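Local atomic coordinates of filamentation induced by cAMP protein Fic (Desulfovibrio alaskensis, PDB entry 4RGL), a protein that belongs to the Fic/DOC family, pairing a mostly helical Fic region with a C-terminal domain of the helix-turn-helix clan. Residues A112-L115 and L116-L120; L292-R295 and P296-R299. All coordinates share one frame; numbering follows the deposited sequence.

Contact 1: A112-L115 and L116-L120; sequences AHEL and LMRGL
His113 and Met117, a selenomethionine here, meet one turn apart at the C-terminal end of helix 106-117, in the Fic/DOC family region. This is the packed side of the turn. The CG of Met117 lies over one face of the imidazole, set toward the rim. It sits 3.7 Å from the centroid of the His113 ring, a CH-pi contact. The His113 torsion (chi1 -177°) places CG anti to the backbone N, and the ring comes down beside residue 117. Bonds from ND1 to Gly125 N and from NE2 to Asp187 O fix the rotation of the imidazole, and Phe185 stacks on the same ring. Along the backbone, Leu116 N bonds to Ala112 O at 3.0 Å, and Met117 N bonds to His113 O at 2.9 Å. Ala112 and Leu116 both pack on Met192 of helix 189-202, while an unknown ligand lies about 3 Å from the Met117 side chain.

The solvent side is looser and belongs to Glu114 and Arg118. Arg118 is the first residue to leave helical geometry, and its N makes a weak bond to Glu114 O. The side chains add a salt bridge, with the carboxylate and guanidinium planes 28° apart. The other oxygen of Glu114, OE1, bonds to Thr124 OG1, so both carboxylate oxygens have a partner. Leu115 runs beside the arginine, with CD2 3.5 Å from Arg118 NH2. Glu114 OE2 takes Arg118 NE on its anti side, 29° out of the carboxylate plane, at 2.7 Å, with NH2 of the same arginine as a weaker second donor.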
loop_
_atom_site.group_PDB
_atom_site.type_symbol
_atom_site.label_atom_id
_atom_site.label_comp_id
_atom_site.label_asym_id
_atom_site.label_seq_id
_atom_site.Cartn_x
_atom_site.Cartn_y
_atom_site.Cartn_z
ATOM N N ALA A 112 -14.425 1.836 -11.202
ATOM C CA ALA A 112 -13.109 1.359 -10.783
ATOM C C ALA A 112 -12.522 0.397 -11.812
ATOM O O ALA A 112 -11.343 0.514 -12.164
ATOM C CB ALA A 112 -13.210 0.674 -9.428
ATOM N N HIS A 113 -13.346 -0.548 -12.313
ATOM C CA HIS A 113 -12.906 -1.520 -13.314
ATOM C C HIS A 113 -12.482 -0.807 -14.612
ATOM O O HIS A 113 -11.495 -1.211 -15.244
ATOM C CB HIS A 113 -14.010 -2.539 -13.597
ATOM C CG HIS A 113 -13.604 -3.601 -14.565
ATOM N ND1 HIS A 113 -14.015 -3.567 -15.885
ATOM C CD2 HIS A 113 -12.767 -4.652 -14.394
ATOM C CE1 HIS A 113 -13.453 -4.615 -16.461
ATOM N NE2 HIS A 113 -12.691 -5.297 -15.599
ATOM N N GLU A 114 -13.194 0.299 -14.969
ATOM C CA GLU A 114 -12.857 1.122 -16.128
ATOM C C GLU A 114 -11.438 1.717 -15.985
ATOM O O GLU A 114 -10.619 1.558 -16.887
ATOM C CB GLU A 114 -13.912 2.248 -16.321
ATOM C CG GLU A 114 -13.389 3.515 -17.014
ATOM C CD GLU A 114 -12.802 3.337 -18.405
ATOM O OE1 GLU A 114 -13.094 2.308 -19.055
ATOM O OE2 GLU A 114 -12.056 4.238 -18.847
ATOM N N LEU A 115 -11.143 2.364 -14.841
ATOM C CA LEU A 115 -9.831 2.978 -14.611
ATOM C C LEU A 115 -8.728 1.940 -14.611
ATOM O O LEU A 115 -7.623 2.218 -15.084
ATOM C CB LEU A 115 -9.818 3.736 -13.284
ATOM C CG LEU A 115 -10.571 5.046 -13.263
ATOM C CD1 LEU A 115 -10.691 5.570 -11.852
ATOM C CD2 LEU A 115 -9.901 6.070 -14.145
ATOM N N LEU A 116 -9.016 0.745 -14.069
ATOM C CA LEU A 116 -8.036 -0.319 -13.922
ATOM C C LEU A 116 -7.721 -0.990 -15.267
ATOM O O LEU A 116 -6.582 -1.398 -15.489
ATOM C CB LEU A 116 -8.556 -1.371 -12.920
ATOM C CG LEU A 116 -7.601 -2.522 -12.577
ATOM C CD1 LEU A 116 -6.449 -2.038 -11.698
ATOM C CD2 LEU A 116 -8.336 -3.636 -11.881
HETATM N N MSE A 117 -8.726 -1.135 -16.144
HETATM C CA MSE A 117 -8.545 -1.908 -17.384
HETATM C C MSE A 117 -8.504 -1.009 -18.649
HETATM O O MSE A 117 -8.343 -1.531 -19.757
HETATM C CB MSE A 117 -9.669 -2.956 -17.538
HETATM C CG MSE A 117 -9.768 -3.932 -16.359
HETATM SE SE MSE A 117 -8.086 -4.820 -15.940
HETATM C CE MSE A 117 -7.780 -5.709 -17.565
ATOM N N ARG A 118 -8.641 0.333 -18.484
ATOM C CA ARG A 118 -8.672 1.259 -19.623
ATOM C C ARG A 118 -7.528 0.977 -20.602
ATOM O O ARG A 118 -6.364 0.904 -20.194
ATOM C CB ARG A 118 -8.607 2.710 -19.145
ATOM C CG ARG A 118 -8.642 3.731 -20.291
ATOM C CD ARG A 118 -8.572 5.146 -19.776
ATOM N NE ARG A 118 -9.689 5.448 -18.889
ATOM C CZ ARG A 118 -9.831 6.596 -18.244
ATOM N NH1 ARG A 118 -8.925 7.557 -18.379
ATOM N NH2 ARG A 118 -10.872 6.790 -17.448
ATOM N N GLY A 119 -7.888 0.759 -21.874
ATOM C CA GLY A 119 -6.930 0.551 -22.956
ATOM C C GLY A 119 -6.273 -0.819 -22.991
ATOM O O GLY A 119 -5.462 -1.090 -23.879
ATOM N N LEU A 120 -6.612 -1.694 -22.039
ATOM C CA LEU A 120 -5.983 -3.017 -21.962
ATOM C C LEU A 120 -6.916 -4.110 -22.461
ATOM O O LEU A 120 -6.446 -5.151 -22.929
ATOM C CB LEU A 120 -5.556 -3.329 -20.511
ATOM C CG LEU A 120 -4.543 -2.365 -19.877
ATOM C CD1 LEU A 120 -4.419 -2.617 -18.377
ATOM C CD2 LEU A 120 -3.180 -2.472 -20.553
#

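Contact 2: L292-R295 and P296-R299; sequences LSHR and PTFR
His294 and Thr297 meet at the N-terminus of helix 295-308, in the C-terminal domain of the helix-turn-helix clan. His294 holds the N-cap position, and its ring is used at both edge and face. At the edge, ND1 of His294 is hydrogen-bonded to Thr297 OG1 at 2.7 Å, near the ring plane. The same ND1 accepts from Thr297 N at 3.3 Å, the capping bond, with the donor tilted 25° out of the ring plane. With chi1 at -168°, the ring of His294 extends away from its own backbone N and ND1 is brought to Thr297. Over one face comes Pro296, at about a right angle to the histidine side chain. Its CD lies 3.7 Å from the centroid of the His294 ring, a CH-pi contact.

The backbone turn closes with Phe298 N on His294 O at 3.2 Å and Arg299 N on Arg295 O at 3.0 Å. On the inner side, Leu292 and Phe298 also cross at about a right angle. The phenyl group is buried and packs against Leu286, Met287 and Leu290 of helix 283-290, while Leu292 also touches Tyr302. This joins the loop and the start of helix 295-308 to the preceding helix. Leu292 CD2 comes in at the edge of the Phe298 ring, 3.8 Å from CD1, and reaches Phe298 CB at 3.6 Å.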
loop_
_atom_site.group_PDB
_atom_site.type_symbol
_atom_site.label_atom_id
_atom_site.label_comp_id
_atom_site.label_asym_id
_atom_site.label_seq_id
_atom_site.Cartn_x
_atom_site.Cartn_y
_atom_site.Cartn_z
ATOM N N LEU A 292 24.703 34.020 4.060
ATOM C CA LEU A 292 24.584 34.693 5.347
ATOM C C LEU A 292 25.499 35.916 5.415
ATOM O O LEU A 292 26.464 36.010 4.650
ATOM C CB LEU A 292 24.919 33.711 6.488
ATOM C CG LEU A 292 23.730 32.893 7.076
ATOM C CD1 LEU A 292 22.842 32.318 5.981
ATOM C CD2 LEU A 292 24.225 31.796 7.975
ATOM N N SER A 293 25.178 36.870 6.305
ATOM C CA SER A 293 25.982 38.084 6.483
ATOM C C SER A 293 26.123 38.435 7.975
ATOM O O SER A 293 26.898 39.326 8.327
ATOM C CB SER A 293 25.365 39.254 5.719
ATOM O OG SER A 293 24.050 39.533 6.175
ATOM N N HIS A 294 25.377 37.725 8.851
ATOM C CA HIS A 294 25.444 37.940 10.299
ATOM C C HIS A 294 26.102 36.727 10.974
ATOM O O HIS A 294 25.545 35.621 10.943
ATOM C CB HIS A 294 24.037 38.202 10.873
ATOM C CG HIS A 294 24.044 38.718 12.280
ATOM N ND1 HIS A 294 23.771 37.891 13.353
ATOM C CD2 HIS A 294 24.293 39.965 12.742
ATOM C CE1 HIS A 294 23.828 38.663 14.425
ATOM N NE2 HIS A 294 24.166 39.913 14.109
ATOM N N ARG A 295 27.344 36.912 11.480
ATOM C CA ARG A 295 28.161 35.823 12.033
ATOM C C ARG A 295 27.480 35.138 13.261
ATOM O O ARG A 295 27.353 33.910 13.264
ATOM C CB ARG A 295 29.553 36.330 12.412
ATOM C CG ARG A 295 30.445 36.580 11.206
ATOM C CD ARG A 295 31.685 37.354 11.571
ATOM N NE ARG A 295 31.374 38.736 11.926
ATOM C CZ ARG A 295 32.293 39.676 12.108
ATOM N NH1 ARG A 295 33.580 39.396 11.934
ATOM N NH2 ARG A 295 31.932 40.912 12.420
ATOM N N PRO A 296 26.995 35.901 14.295
ATOM C CA PRO A 296 26.354 35.233 15.449
ATOM C C PRO A 296 25.179 34.332 15.023
ATOM O O PRO A 296 25.004 33.264 15.592
ATOM C CB PRO A 296 25.879 36.403 16.315
ATOM C CG PRO A 296 26.791 37.522 15.964
ATOM C CD PRO A 296 27.078 37.365 14.497
ATOM N N THR A 297 24.425 34.735 13.965
ATOM C CA THR A 297 23.313 33.924 13.432
ATOM C C THR A 297 23.850 32.585 12.853
ATOM O O THR A 297 23.270 31.529 13.110
ATOM C CB THR A 297 22.524 34.723 12.365
ATOM O OG1 THR A 297 21.979 35.894 12.971
ATOM C CG2 THR A 297 21.396 33.901 11.729
ATOM N N PHE A 298 24.978 32.637 12.097
ATOM C CA PHE A 298 25.585 31.432 11.516
ATOM C C PHE A 298 26.069 30.461 12.616
ATOM O O PHE A 298 25.822 29.263 12.526
ATOM C CB PHE A 298 26.757 31.802 10.582
ATOM C CG PHE A 298 27.589 30.616 10.141
ATOM C CD1 PHE A 298 27.081 29.683 9.246
ATOM C CD2 PHE A 298 28.893 30.453 10.595
ATOM C CE1 PHE A 298 27.840 28.573 8.862
ATOM C CE2 PHE A 298 29.658 29.354 10.195
ATOM C CZ PHE A 298 29.126 28.422 9.333
ATOM N N ARG A 299 26.772 30.978 13.626
ATOM C CA ARG A 299 27.326 30.143 14.686
ATOM C C ARG A 299 26.197 29.525 15.547
ATOM O O ARG A 299 26.219 28.326 15.810
ATOM C CB ARG A 299 28.287 30.971 15.569
ATOM C CG ARG A 299 29.376 30.145 16.282
ATOM C CD ARG A 299 30.452 29.657 15.311
ATOM N NE ARG A 299 31.632 29.130 16.008
ATOM C CZ ARG A 299 31.774 27.857 16.373
ATOM N NH1 ARG A 299 30.803 26.982 16.147
ATOM N NH2 ARG A 299 32.879 27.457 16.985
#

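In the fold
Contact 1 comes first along the chain and contact 2 much later. Their centres are 57 Å apart, and their nearest atoms are about 46 Å apart. They share no helix or sheet. Contact 1 closes the C-terminal end of helix 106-117, within the Fic/DOC region, and packs against helices 82-95 and 189-202. Contact 2 opens helix 295-308, within the C-terminal domain of the helix-turn-helix clan, beside helix 283-290. It lies at the surface, its centre 45 Å from the centre of the chain, against 19 Å for the partly buried contact 1. The two thus mark opposite kinds of helix end in two well-separated parts of the protein.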